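Local coordinates for protein glucoamylase (PDB 1LF6) that hydrolyses terminal alpha-1,4-linked glucose units one after another from the non-reducing ends of glucan chains, releasing beta-D-glucose, as a family 15 glucoamylase, at residues A[21-26]-A[205-210]; A[199-204]-A[224-229]. All coordinates share one frame; numbering follows the deposited sequence.

Contact 1: residues A[21-26]-A[205-210]; sequences SAVNGP and KVNDIM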
ATOM      1  N   SER A  21     -12.406  16.774 -33.548  1.00 38.21           N
ATOM      2  CA  SER A  21     -12.848  16.191 -32.290  1.00 37.46           C
ATOM      3  C   SER A  21     -13.186  14.720 -32.472  1.00 36.41           C
ATOM      4  O   SER A  21     -13.646  14.307 -33.537  1.00 35.55           O
ATOM      5  CB  SER A  21     -14.073  16.936 -31.761  1.00 36.26           C
ATOM      6  OG  SER A  21     -13.780  18.300 -31.549  1.00 37.94           O
ATOM      7  N   ALA A  22     -12.944  13.930 -31.431  1.00 36.64           N
ATOM      8  CA  ALA A  22     -13.243  12.504 -31.473  1.00 37.07           C
ATOM      9  C   ALA A  22     -14.758  12.343 -31.606  1.00 37.46           C
ATOM     10  O   ALA A  22     -15.519  13.230 -31.213  1.00 36.53           O
ATOM     11  CB  ALA A  22     -12.745  11.831 -30.198  1.00 37.46           C
ATOM     12  N   VAL A  23     -15.193  11.214 -32.156  1.00 37.08           N
ATOM     13  CA  VAL A  23     -16.616  10.970 -32.353  1.00 38.21           C
ATOM     14  C   VAL A  23     -17.138   9.737 -31.621  1.00 38.45           C
ATOM     15  O   VAL A  23     -16.377   8.845 -31.252  1.00 38.50           O
ATOM     16  CB  VAL A  23     -16.941  10.805 -33.854  1.00 38.49           C
ATOM     17  CG1 VAL A  23     -16.653  12.098 -34.596  1.00 40.14           C
ATOM     18  CG2 VAL A  23     -16.113   9.673 -34.437  1.00 39.58           C
ATOM     19  N   ASN A  24     -18.453   9.704 -31.421  1.00 38.32           N
ATOM     20  CA  ASN A  24     -19.124   8.586 -30.761  1.00 38.44           C
ATOM     21  C   ASN A  24     -18.647   8.324 -29.337  1.00 37.32           C
ATOM     22  O   ASN A  24     -18.367   7.184 -28.970  1.00 35.40           O
ATOM     23  CB  ASN A  24     -18.958   7.312 -31.594  1.00 39.83           C
ATOM     24  CG  ASN A  24     -19.438   7.486 -33.020  1.00 43.22           C
ATOM     25  OD1 ASN A  24     -20.582   7.888 -33.260  1.00 44.48           O
ATOM     26  ND2 ASN A  24     -18.570   7.178 -33.978  1.00 45.13           N
ATOM     27  N   GLY A  25     -18.557   9.383 -28.541  1.00 36.29           N
ATOM     28  CA  GLY A  25     -18.133   9.231 -27.163  1.00 36.28           C
ATOM     29  C   GLY A  25     -19.296   8.751 -26.318  1.00 35.93           C
ATOM     30  O   GLY A  25     -20.340   8.396 -26.861  1.00 36.57           O
ATOM     31  N   PRO A  26     -19.156   8.729 -24.983  1.00 35.67           N
ATOM     32  CA  PRO A  26     -17.967   9.133 -24.226  1.00 34.84           C
ATOM     33  C   PRO A  26     -17.000   7.965 -24.027  1.00 33.54           C
ATOM     34  O   PRO A  26     -16.019   8.077 -23.298  1.00 33.15           O
ATOM     35  CB  PRO A  26     -18.563   9.607 -22.912  1.00 34.90           C
ATOM     36  CG  PRO A  26     -19.640   8.589 -22.691  1.00 33.82           C
ATOM     37  CD  PRO A  26     -20.285   8.465 -24.070  1.00 35.18           C
ATOM     38  N   LYS A 205     -12.315   1.864 -26.172  1.00 37.14           N
ATOM     39  CA  LYS A 205     -13.043   0.789 -26.842  1.00 38.65           C
ATOM     40  C   LYS A 205     -13.938   1.251 -27.989  1.00 39.20           C
ATOM     41  O   LYS A 205     -14.787   0.496 -28.466  1.00 39.62           O
ATOM     42  CB  LYS A 205     -13.871  -0.012 -25.831  1.00 39.92           C
ATOM     43  CG  LYS A 205     -13.033  -0.914 -24.942  1.00 42.80           C
ATOM     44  CD  LYS A 205     -13.894  -1.748 -24.006  1.00 45.66           C
ATOM     45  CE  LYS A 205     -13.038  -2.674 -23.155  1.00 46.83           C
ATOM     46  NZ  LYS A 205     -13.849  -3.472 -22.191  1.00 48.47           N
ATOM     47  N   VAL A 206     -13.745   2.487 -28.434  1.00 39.29           N
ATOM     48  CA  VAL A 206     -14.531   3.031 -29.537  1.00 40.18           C
ATOM     49  C   VAL A 206     -13.598   3.380 -30.691  1.00 40.51           C
ATOM     50  O   VAL A 206     -13.597   2.710 -31.724  1.00 40.29           O
ATOM     51  CB  VAL A 206     -15.302   4.297 -29.111  1.00 40.30           C
ATOM     52  CG1 VAL A 206     -16.152   4.798 -30.268  1.00 40.37           C
ATOM     53  CG2 VAL A 206     -16.176   3.990 -27.906  1.00 39.64           C
ATOM     54  N   ASN A 207     -12.806   4.430 -30.508  1.00 40.70           N
ATOM     55  CA  ASN A 207     -11.853   4.855 -31.525  1.00 40.54           C
ATOM     56  C   ASN A 207     -10.525   5.265 -30.899  1.00 40.50           C
ATOM     57  O   ASN A 207      -9.854   6.181 -31.378  1.00 40.46           O
ATOM     58  CB  ASN A 207     -12.422   6.012 -32.352  1.00 40.35           C
ATOM     59  CG  ASN A 207     -13.046   7.093 -31.494  1.00 41.58           C
ATOM     60  OD1 ASN A 207     -12.467   7.528 -30.496  1.00 40.26           O
ATOM     61  ND2 ASN A 207     -14.230   7.545 -31.888  1.00 41.23           N
ATOM     62  N   ASP A 208     -10.155   4.581 -29.822  1.00 40.19           N
ATOM     63  CA  ASP A 208      -8.901   4.851 -29.132  1.00 40.44           C
ATOM     64  C   ASP A 208      -7.751   4.238 -29.926  1.00 40.74           C
ATOM     65  O   ASP A 208      -7.968   3.419 -30.819  1.00 40.82           O
ATOM     66  CB  ASP A 208      -8.931   4.255 -27.722  1.00 39.86           C
ATOM     67  CG  ASP A 208      -9.328   2.791 -27.717  1.00 38.88           C
ATOM     68  OD1 ASP A 208      -8.605   1.985 -27.105  1.00 40.35           O
ATOM     69  OD2 ASP A 208     -10.367   2.453 -28.321  1.00 39.29           O
ATOM     70  N   ILE A 209      -6.530   4.628 -29.583  1.00 40.60           N
ATOM     71  CA  ILE A 209      -5.344   4.140 -30.274  1.00 39.80           C
ATOM     72  C   ILE A 209      -5.294   2.606 -30.346  1.00 40.29           C
ATOM     73  O   ILE A 209      -4.978   2.040 -31.393  1.00 39.99           O
ATOM     74  CB  ILE A 209      -4.057   4.712 -29.594  1.00 39.60           C
ATOM     75  CG1 ILE A 209      -2.958   4.945 -30.639  1.00 40.07           C
ATOM     76  CG2 ILE A 209      -3.587   3.797 -28.479  1.00 36.72           C
ATOM     77  CD1 ILE A 209      -2.464   3.704 -31.339  1.00 40.20           C
ATOM     78  N   MET A 210      -5.630   1.935 -29.248  1.00 40.87           N
ATOM     79  CA  MET A 210      -5.605   0.471 -29.206  1.00 42.21           C
ATOM     80  C   MET A 210      -6.579  -0.146 -30.208  1.00 42.63           C
ATOM     81  O   MET A 210      -6.239  -1.100 -30.903  1.00 43.22           O
ATOM     82  CB  MET A 210      -5.943  -0.021 -27.793  1.00 44.03           C
ATOM     83  CG  MET A 210      -5.837  -1.530 -27.598  1.00 47.55           C
ATOM     84  SD  MET A 210      -4.138  -2.149 -27.656  1.00 52.13           S
ATOM     85  CE  MET A 210      -4.070  -2.831 -29.292  1.00 49.73           C
TER
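Asn207 reaches over to Val23 and ties two loops together at the surface of the N-terminal beta-sandwich domain. Residues 21-26 belong to the loop between strands 14-16 and 39-42. Residues 205-208 form the turn from strand 198-203 into helix 209-216, with Asp208 as the helix N-cap. The side chain of Asn207 carries the contact. Its CB points toward the 21-26 loop, and a chi1 of 47° sets CG between the backbone N and the carbonyl carbon. Asn207 CG lies 3.8 Å from Val23 O. At the tip the amide splits its work. Asn207 ND2 donates a short hydrogen bond of 2.6 Å to Val23 O, bent to 134° at the hydrogen. That oxygen lies close to the amide plane of Asn207, while the donor is tilted 20° from the carbonyl plane of Val23. On the other branch, Asn207 OD1 lies 4.3 Å from Ala22 CB and accepts a hydrogen bond from Tyr203 N. The amide is thus gripped at both its ends, which fixes its flip. With an alanine at this position, Val23 O and Tyr203 N would probably each lose this amide as a partner, and a gap would open between the turn and the loop. The side chains of Val23 and Asn207 cross at about a right angle, with Val23 CG2 3.8 Å from Asn207 ND2. Tyr223 packs against both of them and Ala22. Just before Asn207 in the turn, Val206 adds a van der Waals touch. Val206 CG1 stands anti to the backbone N and meets Asn24 O at 3.5 Å and Asn24 CB at 4.0 Å.

Contact 2: residues A[199-204]-A[224-229]; sequences YSIGYY and DSARGN
Strands 199-203 and 225-228 run in roughly the same direction, 30° apart with axes 6.1 Å from each other at closest approach, and one backbone bond, from Tyr204 N to Asn229 O (2.7 Å), links the residues just past their C-terminal ends. They belong to the two different sheets of the N-terminal beta-sandwich domain: 198-203 is an edge strand of one, and 225-228 pairs with 166-173 in the other. Side chains fill the space between them. Tyr203 contributes a large share. Its CG stands anti to the carbonyl carbon, and the ring extends to strand 225-228. There Tyr203 OH accepts a nearly straight hydrogen bond from Arg227 N (2.9 Å, 170° at the hydrogen). The OH also donates to a water, which in turn donates to Ser225 O. The Tyr203 ring presents its edge to the backbone of residues 227-229. The methyl of Ala226 makes an off-centre CH-pi contact with the same ring; Ala226 CB lies 4.2 Å from the centroid of the Tyr203 ring. Ala226 CB also meets Ile201 CG2 at 3.8 Å. Ile201 CD1 lies against the backbone carbonyl of Asp224. Val170 of strand 166-173 and Ile230 of strand 230-236 also pack on Ile201. At the far end Tyr199 and Asp224 lie side by side, pointing the same way, with ring and carboxylate planes only 15° apart. The carboxylate of Asp224 is held chiefly by the backbone N-H groups of Asn19 and Ile20. A second water bridges the pair. It accepts from Tyr199 OH at 3.0 Å and donates to Asp224 OD1 at 2.6 Å.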
ATOM      1  N   TYR A 199      -0.404  11.984 -33.224  1.00 36.41           N
ATOM      2  CA  TYR A 199      -1.180  11.856 -31.996  1.00 36.23           C
ATOM      3  C   TYR A 199      -2.669  11.673 -32.264  1.00 37.05           C
ATOM      4  O   TYR A 199      -3.146  11.914 -33.374  1.00 36.69           O
ATOM      5  CB  TYR A 199      -0.965  13.092 -31.118  1.00 36.80           C
ATOM      6  CG  TYR A 199      -1.275  14.400 -31.818  1.00 37.81           C
ATOM      7  CD1 TYR A 199      -2.590  14.762 -32.120  1.00 38.45           C
ATOM      8  CD2 TYR A 199      -0.251  15.263 -32.204  1.00 36.92           C
ATOM      9  CE1 TYR A 199      -2.875  15.951 -32.790  1.00 37.69           C
ATOM     10  CE2 TYR A 199      -0.523  16.453 -32.873  1.00 38.49           C
ATOM     11  CZ  TYR A 199      -1.835  16.793 -33.165  1.00 39.30           C
ATOM     12  OH  TYR A 199      -2.104  17.970 -33.835  1.00 38.81           O
ATOM     13  N   SER A 200      -3.396  11.246 -31.235  1.00 36.62           N
ATOM     14  CA  SER A 200      -4.836  11.037 -31.340  1.00 36.61           C
ATOM     15  C   SER A 200      -5.459  10.779 -29.973  1.00 36.09           C
ATOM     16  O   SER A 200      -4.987   9.938 -29.205  1.00 35.75           O
ATOM     17  CB  SER A 200      -5.143   9.858 -32.267  1.00 36.69           C
ATOM     18  OG  SER A 200      -6.541   9.695 -32.430  1.00 37.44           O
ATOM     19  N   ILE A 201      -6.524  11.512 -29.676  1.00 35.75           N
ATOM     20  CA  ILE A 201      -7.234  11.364 -28.415  1.00 34.59           C
ATOM     21  C   ILE A 201      -8.596  10.758 -28.735  1.00 34.69           C
ATOM     22  O   ILE A 201      -9.489  11.443 -29.240  1.00 35.79           O
ATOM     23  CB  ILE A 201      -7.417  12.730 -27.732  1.00 35.48           C
ATOM     24  CG1 ILE A 201      -6.050  13.402 -27.570  1.00 34.58           C
ATOM     25  CG2 ILE A 201      -8.092  12.553 -26.376  1.00 35.81           C
ATOM     26  CD1 ILE A 201      -6.112  14.829 -27.090  1.00 36.11           C
ATOM     27  N   GLY A 202      -8.745   9.465 -28.455  1.00 32.59           N
ATOM     28  CA  GLY A 202      -9.997   8.791 -28.745  1.00 31.98           C
ATOM     29  C   GLY A 202     -10.719   8.235 -27.531  1.00 31.51           C
ATOM     30  O   GLY A 202     -10.223   8.309 -26.410  1.00 30.73           O
ATOM     31  N   TYR A 203     -11.899   7.672 -27.767  1.00 31.61           N
ATOM     32  CA  TYR A 203     -12.714   7.100 -26.705  1.00 31.25           C
ATOM     33  C   TYR A 203     -12.424   5.624 -26.492  1.00 31.83           C
ATOM     34  O   TYR A 203     -12.337   4.854 -27.450  1.00 31.69           O
ATOM     35  CB  TYR A 203     -14.192   7.314 -27.027  1.00 29.08           C
ATOM     36  CG  TYR A 203     -14.580   8.767 -26.962  1.00 30.23           C
ATOM     37  CD1 TYR A 203     -14.546   9.458 -25.751  1.00 27.67           C
ATOM     38  CD2 TYR A 203     -14.947   9.469 -28.112  1.00 27.57           C
ATOM     39  CE1 TYR A 203     -14.862  10.805 -25.684  1.00 28.80           C
ATOM     40  CE2 TYR A 203     -15.266  10.822 -28.053  1.00 28.95           C
ATOM     41  CZ  TYR A 203     -15.220  11.483 -26.836  1.00 28.06           C
ATOM     42  OH  TYR A 203     -15.516  12.822 -26.763  1.00 29.02           O
ATOM     43  N   TYR A 204     -12.278   5.240 -25.226  1.00 33.15           N
ATOM     44  CA  TYR A 204     -11.970   3.861 -24.849  1.00 33.85           C
ATOM     45  C   TYR A 204     -12.908   2.830 -25.473  1.00 35.31           C
ATOM     46  O   TYR A 204     -14.128   2.905 -25.316  1.00 34.82           O
ATOM     47  CB  TYR A 204     -11.986   3.728 -23.319  1.00 34.23           C
ATOM     48  CG  TYR A 204     -11.623   2.351 -22.810  1.00 34.67           C
ATOM     49  CD1 TYR A 204     -10.476   1.700 -23.261  1.00 35.19           C
ATOM     50  CD2 TYR A 204     -12.424   1.698 -21.873  1.00 36.36           C
ATOM     51  CE1 TYR A 204     -10.132   0.434 -22.792  1.00 36.17           C
ATOM     52  CE2 TYR A 204     -12.090   0.430 -21.396  1.00 36.36           C
ATOM     53  CZ  TYR A 204     -10.942  -0.195 -21.862  1.00 37.34           C
ATOM     54  OH  TYR A 204     -10.604  -1.447 -21.402  1.00 35.41           O
ATOM     55  N   ASP A 224      -7.818  15.494 -31.835  1.00 35.20           N
ATOM     56  CA  ASP A 224      -7.090  16.351 -30.910  1.00 36.40           C
ATOM     57  C   ASP A 224      -8.008  16.889 -29.823  1.00 36.46           C
ATOM     58  O   ASP A 224      -7.682  17.866 -29.147  1.00 36.55           O
ATOM     59  CB  ASP A 224      -6.415  17.511 -31.664  1.00 35.88           C
ATOM     60  CG  ASP A 224      -7.411  18.437 -32.356  1.00 36.63           C
ATOM     61  OD1 ASP A 224      -6.961  19.302 -33.138  1.00 34.94           O
ATOM     62  OD2 ASP A 224      -8.634  18.315 -32.123  1.00 35.65           O
ATOM     63  N   SER A 225      -9.150  16.231 -29.648  1.00 36.99           N
ATOM     64  CA  SER A 225     -10.128  16.640 -28.646  1.00 36.48           C
ATOM     65  C   SER A 225     -11.103  15.507 -28.330  1.00 36.82           C
ATOM     66  O   SER A 225     -11.528  14.774 -29.223  1.00 36.69           O
ATOM     67  CB  SER A 225     -10.900  17.864 -29.151  1.00 36.91           C
ATOM     68  OG  SER A 225     -11.905  18.261 -28.238  1.00 36.92           O
ATOM     69  N   ALA A 226     -11.449  15.366 -27.052  1.00 36.80           N
ATOM     70  CA  ALA A 226     -12.377  14.328 -26.607  1.00 35.50           C
ATOM     71  C   ALA A 226     -12.668  14.486 -25.117  1.00 35.41           C
ATOM     72  O   ALA A 226     -11.882  15.099 -24.388  1.00 35.14           O
ATOM     73  CB  ALA A 226     -11.790  12.945 -26.884  1.00 34.01           C
ATOM     74  N   ARG A 227     -13.801  13.947 -24.668  1.00 34.88           N
ATOM     75  CA  ARG A 227     -14.173  14.025 -23.257  1.00 33.50           C
ATOM     76  C   ARG A 227     -14.986  12.816 -22.816  1.00 32.91           C
ATOM     77  O   ARG A 227     -16.058  12.543 -23.355  1.00 33.48           O
ATOM     78  CB  ARG A 227     -14.954  15.310 -22.963  1.00 33.04           C
ATOM     79  CG  ARG A 227     -15.281  15.481 -21.488  1.00 34.32           C
ATOM     80  CD  ARG A 227     -15.667  16.902 -21.148  1.00 35.67           C
ATOM     81  NE  ARG A 227     -16.881  17.317 -21.836  1.00 37.68           N
ATOM     82  CZ  ARG A 227     -17.398  18.538 -21.759  1.00 37.73           C
ATOM     83  NH1 ARG A 227     -16.800  19.462 -21.020  1.00 38.94           N
ATOM     84  NH2 ARG A 227     -18.510  18.832 -22.420  1.00 38.90           N
ATOM     85  N   GLY A 228     -14.460  12.103 -21.825  1.00 31.52           N
ATOM     86  CA  GLY A 228     -15.111  10.917 -21.298  1.00 30.28           C
ATOM     87  C   GLY A 228     -14.026   9.924 -20.926  1.00 29.58           C
ATOM     88  O   GLY A 228     -12.991  10.317 -20.377  1.00 27.75           O
ATOM     89  N   ASN A 229     -14.258   8.643 -21.198  1.00 29.15           N
ATOM     90  CA  ASN A 229     -13.247   7.627 -20.926  1.00 29.68           C
ATOM     91  C   ASN A 229     -12.343   7.640 -22.149  1.00 29.46           C
ATOM     92  O   ASN A 229     -12.579   6.933 -23.126  1.00 30.15           O
ATOM     93  CB  ASN A 229     -13.877   6.244 -20.743  1.00 30.26           C
ATOM     94  CG  ASN A 229     -14.350   6.004 -19.319  1.00 32.58           C
ATOM     95  OD1 ASN A 229     -15.419   6.455 -18.921  1.00 31.27           O
ATOM     96  ND2 ASN A 229     -13.535   5.302 -18.538  1.00 34.83           N
TER
HETATM   97  O   HOH W   1      -4.924  18.608 -34.513  1.00 36.08           O
HETATM   98  O   HOH W   2     -14.788  14.874 -28.825  1.00 35.24           O

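How the contacts relate
Contact 2 is largely buried, whereas contact 1 lies at the surface of the same domain. Their centres are only 6 Å apart. The chain runs from strand 198-203 through the 205-208 turn and helix 209-216 to strand 225-228, so residues 205-210 follow directly on 199-204, and 224-229 come after the helix. Contact 1 rests on one side-chain amide and a little van der Waals touching; contact 2 combines apolar packing, the hydroxyl of a buried tyrosine and bridging waters. The 21-26 loop also runs beside strand 225-228. Probable backbone hydrogen bonds join Ala22 N to Ser225 O and Pro26 O to Asn229 N, both 2.8 Å long.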